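Local coordinates for ribonuclease H (PDB 4IBN), which probably cleaves the RNA strand of RNA-DNA hybrids endonucleolytically, with magnesium as cofactor, leaving 5'-phosphomonoester ends, at residues 72-83 / 128-139. Sequence-based numbering, arbitrary orientation.
Sequences LRSVIEAFRAIG and LWQEAVQAVNGH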
loop_
_atom_site.group_PDB
_atom_site.type_symbol
_atom_site.label_atom_id
_atom_site.label_comp_id
_atom_site.label_asym_id
_atom_site.label_seq_id
_atom_site.Cartn_x
_atom_site.Cartn_y
_atom_site.Cartn_z
ATOM N N LEU A 72 -3.474 -6.580 0.489
ATOM C CA LEU A 72 -4.011 -6.267 -0.827
ATOM C C LEU A 72 -4.895 -5.012 -0.825
ATOM O O LEU A 72 -4.824 -4.223 -1.702
ATOM C CB LEU A 72 -4.669 -7.480 -1.486
ATOM C CG LEU A 72 -3.731 -8.519 -2.032
ATOM C CD1 LEU A 72 -4.416 -9.851 -2.194
ATOM C CD2 LEU A 72 -3.179 -8.033 -3.301
ATOM N N ARG A 73 -5.697 -4.842 0.205
ATOM C CA ARG A 73 -6.500 -3.645 0.318
ATOM C C ARG A 73 -5.663 -2.390 0.445
ATOM O O ARG A 73 -6.066 -1.354 0.000
ATOM C CB ARG A 73 -7.528 -3.747 1.431
ATOM C CG ARG A 73 -8.360 -4.965 1.257
ATOM C CD ARG A 73 -9.809 -4.822 1.562
ATOM N NE ARG A 73 -10.378 -3.550 1.189
ATOM C CZ ARG A 73 -11.389 -3.033 1.842
ATOM N NH1 ARG A 73 -11.899 -3.709 2.833
ATOM N NH2 ARG A 73 -11.913 -1.873 1.518
ATOM N N SER A 74 -4.499 -2.511 1.065
ATOM C CA SER A 74 -3.641 -1.362 1.187
ATOM C C SER A 74 -3.245 -0.883 -0.189
ATOM O O SER A 74 -3.167 0.274 -0.433
ATOM C CB SER A 74 -2.423 -1.633 2.089
ATOM O OG SER A 74 -1.368 -2.306 1.473
ATOM N N VAL A 75 -2.966 -1.808 -1.069
ATOM C CA VAL A 75 -2.677 -1.413 -2.433
ATOM C C VAL A 75 -3.887 -0.831 -3.137
ATOM O O VAL A 75 -3.830 0.201 -3.716
ATOM C CB VAL A 75 -2.239 -2.606 -3.257
ATOM C CG1 VAL A 75 -1.997 -2.203 -4.718
ATOM C CG2 VAL A 75 -1.019 -3.170 -2.711
ATOM N N ILE A 76 -4.994 -1.532 -3.071
ATOM C CA ILE A 76 -6.147 -1.071 -3.773
ATOM C C ILE A 76 -6.609 0.277 -3.317
ATOM O O ILE A 76 -6.870 1.129 -4.090
ATOM C CB ILE A 76 -7.296 -2.030 -3.572
ATOM C CG1 ILE A 76 -6.979 -3.370 -4.169
ATOM C CG2 ILE A 76 -8.559 -1.504 -4.151
ATOM C CD1 ILE A 76 -7.891 -4.491 -3.680
ATOM N N GLU A 77 -6.699 0.457 -2.028
ATOM C CA GLU A 77 -7.132 1.728 -1.525
ATOM C C GLU A 77 -6.188 2.854 -1.895
ATOM O O GLU A 77 -6.619 3.940 -2.154
ATOM C CB GLU A 77 -7.374 1.709 -0.026
ATOM C CG GLU A 77 -8.470 0.835 0.366
ATOM C CD GLU A 77 -9.801 1.202 -0.242
ATOM O OE1 GLU A 77 -10.108 2.354 -0.313
ATOM O OE2 GLU A 77 -10.550 0.309 -0.618
ATOM N N ALA A 78 -4.907 2.590 -1.874
ATOM C CA ALA A 78 -3.944 3.614 -2.201
ATOM C C ALA A 78 -4.047 4.091 -3.619
ATOM O O ALA A 78 -4.089 5.230 -3.874
ATOM C CB ALA A 78 -2.540 3.085 -1.987
ATOM N N PHE A 79 -4.043 3.156 -4.520
ATOM C CA PHE A 79 -4.123 3.463 -5.914
ATOM C C PHE A 79 -5.470 4.002 -6.357
ATOM O O PHE A 79 -5.558 4.716 -7.322
ATOM C CB PHE A 79 -3.624 2.308 -6.756
ATOM C CG PHE A 79 -2.148 2.174 -6.739
ATOM C CD1 PHE A 79 -1.383 2.883 -7.586
ATOM C CD2 PHE A 79 -1.532 1.382 -5.841
ATOM C CE1 PHE A 79 -0.080 2.774 -7.542
ATOM C CE2 PHE A 79 -0.219 1.291 -5.792
ATOM C CZ PHE A 79 0.509 1.987 -6.633
ATOM N N ARG A 80 -6.525 3.566 -5.722
ATOM C CA ARG A 80 -7.812 4.149 -6.007
ATOM C C ARG A 80 -7.897 5.626 -5.604
ATOM O O ARG A 80 -8.402 6.425 -6.311
ATOM C CB ARG A 80 -8.946 3.354 -5.356
ATOM C CG ARG A 80 -9.370 2.167 -6.155
ATOM C CD ARG A 80 -10.432 1.330 -5.460
ATOM N NE ARG A 80 -10.656 0.090 -6.157
ATOM C CZ ARG A 80 -11.380 -0.891 -5.691
ATOM N NH1 ARG A 80 -11.936 -0.769 -4.525
ATOM N NH2 ARG A 80 -11.515 -1.987 -6.399
ATOM N N ALA A 81 -7.382 5.959 -4.448
ATOM C CA ALA A 81 -7.417 7.324 -4.028
ATOM C C ALA A 81 -6.629 8.237 -4.941
ATOM O O ALA A 81 -7.100 9.263 -5.332
ATOM C CB ALA A 81 -6.924 7.435 -2.718
ATOM N N ILE A 82 -5.427 7.861 -5.280
ATOM C CA ILE A 82 -4.663 8.723 -6.170
ATOM C C ILE A 82 -5.164 8.746 -7.594
ATOM O O ILE A 82 -4.905 9.656 -8.318
ATOM C CB ILE A 82 -3.163 8.501 -6.111
ATOM C CG1 ILE A 82 -2.814 7.250 -6.818
ATOM C CG2 ILE A 82 -2.681 8.479 -4.692
ATOM C CD1 ILE A 82 -1.402 7.043 -6.922
ATOM N N GLY A 83 -5.886 7.716 -7.972
ATOM C CA GLY A 83 -6.441 7.620 -9.301
ATOM C C GLY A 83 -7.493 8.649 -9.620
ATOM O O GLY A 83 -7.842 8.856 -10.754
ATOM N N LEU A 128 -9.060 -10.455 -5.292
ATOM C CA LEU A 128 -8.438 -9.258 -4.803
ATOM C C LEU A 128 -7.183 -8.886 -5.558
ATOM O O LEU A 128 -6.948 -7.772 -5.777
ATOM C CB LEU A 128 -8.148 -9.330 -3.319
ATOM C CG LEU A 128 -9.102 -8.821 -2.273
ATOM C CD1 LEU A 128 -8.327 -8.729 -1.007
ATOM C CD2 LEU A 128 -9.674 -7.517 -2.566
ATOM N N TRP A 129 -6.394 -9.854 -5.943
ATOM C CA TRP A 129 -5.218 -9.573 -6.722
ATOM C C TRP A 129 -5.621 -8.919 -8.029
ATOM O O TRP A 129 -5.008 -8.012 -8.458
ATOM C CB TRP A 129 -4.429 -10.835 -7.018
ATOM C CG TRP A 129 -3.458 -11.183 -5.974
ATOM C CD1 TRP A 129 -3.526 -12.224 -5.117
ATOM C CD2 TRP A 129 -2.258 -10.503 -5.675
ATOM N NE1 TRP A 129 -2.450 -12.242 -4.315
ATOM C CE2 TRP A 129 -1.651 -11.187 -4.627
ATOM C CE3 TRP A 129 -1.609 -9.411 -6.218
ATOM C CZ2 TRP A 129 -0.462 -10.788 -4.094
ATOM C CZ3 TRP A 129 -0.441 -9.022 -5.666
ATOM C CH2 TRP A 129 0.125 -9.708 -4.627
ATOM N N GLN A 130 -6.683 -9.406 -8.632
ATOM C CA GLN A 130 -7.157 -8.799 -9.853
ATOM C C GLN A 130 -7.594 -7.355 -9.668
ATOM O O GLN A 130 -7.324 -6.552 -10.476
ATOM C CB GLN A 130 -8.280 -9.621 -10.510
ATOM C CG GLN A 130 -7.851 -10.943 -11.026
ATOM C CD GLN A 130 -8.990 -11.722 -11.691
ATOM O OE1 GLN A 130 -10.110 -11.519 -11.400
ATOM N NE2 GLN A 130 -8.663 -12.587 -12.563
ATOM N N GLU A 131 -8.279 -7.079 -8.583
ATOM C CA GLU A 131 -8.632 -5.734 -8.238
ATOM C C GLU A 131 -7.404 -4.849 -7.973
ATOM O O GLU A 131 -7.374 -3.719 -8.326
ATOM C CB GLU A 131 -9.547 -5.710 -7.008
ATOM C CG GLU A 131 -10.875 -6.278 -7.219
ATOM C CD GLU A 131 -11.864 -5.972 -6.089
ATOM O OE1 GLU A 131 -11.695 -4.980 -5.389
ATOM O OE2 GLU A 131 -12.827 -6.709 -5.974
ATOM N N ALA A 132 -6.421 -5.393 -7.319
ATOM C CA ALA A 132 -5.236 -4.636 -7.098
ATOM C C ALA A 132 -4.507 -4.303 -8.363
ATOM O O ALA A 132 -3.980 -3.256 -8.484
ATOM C CB ALA A 132 -4.342 -5.344 -6.185
ATOM N N VAL A 133 -4.431 -5.258 -9.268
ATOM C CA VAL A 133 -3.742 -5.047 -10.522
ATOM C C VAL A 133 -4.447 -3.961 -11.319
ATOM O O VAL A 133 -3.855 -3.136 -11.897
ATOM C CB VAL A 133 -3.649 -6.312 -11.353
ATOM C CG1 VAL A 133 -3.273 -6.009 -12.761
ATOM C CG2 VAL A 133 -2.710 -7.293 -10.738
ATOM N N GLN A 134 -5.741 -4.006 -11.319
ATOM C CA GLN A 134 -6.495 -2.975 -11.980
ATOM C C GLN A 134 -6.328 -1.597 -11.373
ATOM O O GLN A 134 -6.334 -0.645 -12.043
ATOM C CB GLN A 134 -7.957 -3.366 -11.979
ATOM C CG GLN A 134 -8.862 -2.511 -12.773
ATOM C CD GLN A 134 -10.146 -3.251 -13.084
ATOM O OE1 GLN A 134 -10.916 -3.551 -12.195
ATOM N NE2 GLN A 134 -10.330 -3.608 -14.315
ATOM N N ALA A 135 -6.259 -1.544 -10.058
ATOM C CA ALA A 135 -6.091 -0.304 -9.346
ATOM C C ALA A 135 -4.773 0.378 -9.711
ATOM O O ALA A 135 -4.716 1.552 -9.913
ATOM C CB ALA A 135 -6.159 -0.555 -7.843
ATOM N N VAL A 136 -3.733 -0.406 -9.785
ATOM C CA VAL A 136 -2.444 0.051 -10.205
ATOM C C VAL A 136 -2.521 0.554 -11.634
ATOM O O VAL A 136 -1.913 1.479 -11.978
ATOM C CB VAL A 136 -1.433 -1.062 -10.105
ATOM C CG1 VAL A 136 -0.207 -0.734 -10.818
ATOM C CG2 VAL A 136 -1.147 -1.356 -8.696
ATOM N N ASN A 137 -3.297 -0.104 -12.460
ATOM C CA ASN A 137 -3.593 0.426 -13.764
ATOM C C ASN A 137 -2.390 0.812 -14.619
ATOM O O ASN A 137 -1.548 0.058 -14.860
ATOM C CB ASN A 137 -4.559 1.576 -13.660
ATOM C CG ASN A 137 -3.892 2.829 -13.567
ATOM O OD1 ASN A 137 -3.955 3.666 -14.469
ATOM N ND2 ASN A 137 -3.010 2.895 -12.594
ATOM N N GLY A 138 -2.479 2.077 -14.987
ATOM C CA GLY A 138 -1.509 2.797 -15.762
ATOM C C GLY A 138 -0.498 3.594 -14.960
ATOM O O GLY A 138 0.253 4.283 -15.509
ATOM N N HIS A 139 -0.566 3.519 -13.642
ATOM C CA HIS A 139 0.387 4.187 -12.821
ATOM C C HIS A 139 1.685 3.443 -12.924
ATOM O O HIS A 139 1.683 2.278 -13.081
ATOM C CB HIS A 139 -0.063 4.218 -11.371
ATOM C CG HIS A 139 -1.404 4.828 -11.178
ATOM N ND1 HIS A 139 -1.647 6.161 -11.367
ATOM C CD2 HIS A 139 -2.582 4.289 -10.820
ATOM C CE1 HIS A 139 -2.918 6.408 -11.147
ATOM N NE2 HIS A 139 -3.506 5.291 -10.809
HETATM O O HOH W 1 -6.119 4.259 -10.136
HETATM O O HOH W 2 -9.657 -1.788 -8.598
#
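Leu72 opens the contact with a CH-pi contact, laying its CD2 methyl over the indole face of Trp129, 3.5 Å from the centroid of the six-membered ring and almost along its normal; the indole NE1 is hydrogen-bonded to Tyr99 OH on helix 98-113. Val75 reaches Ala132 and Val136 with CG1. Ile76 packs where Ala132 leaves little bulk: its CG1 settles on Ala132 CA at 3.6 Å, the axes approach to 8.4 Å at 28°, and CD1 runs on to touch both Leu128 CD2 and Glu131 CB. The ring of Phe79 takes Val136 CG2 over one face, 4.0 Å from the centroid, and meets His139 CD2 near its plane at the edge. Arg80 starts away from the partner helix, but its extended chain brings the guanidinium over CG2 of Ile76, one turn earlier in the same helix, and on to Glu131, where NH2 meets OE1 at 3.2 Å, from above the carboxylate plane, in a salt bridge whose N-H...O angle is a bent 136°. The same NH2 donates to a water that hydrogen-bonds to Glu131 O. A second water joins Phe79 O, Ala135 O and His139 NE2, while His139 ND1 is held by Phe89 N. With Phe79 and Val136 both resting on Val141 of the edge strand 140-145, this near-parallel helix pair belongs to the helical layer packed against the mixed sheet of the RNase H fold.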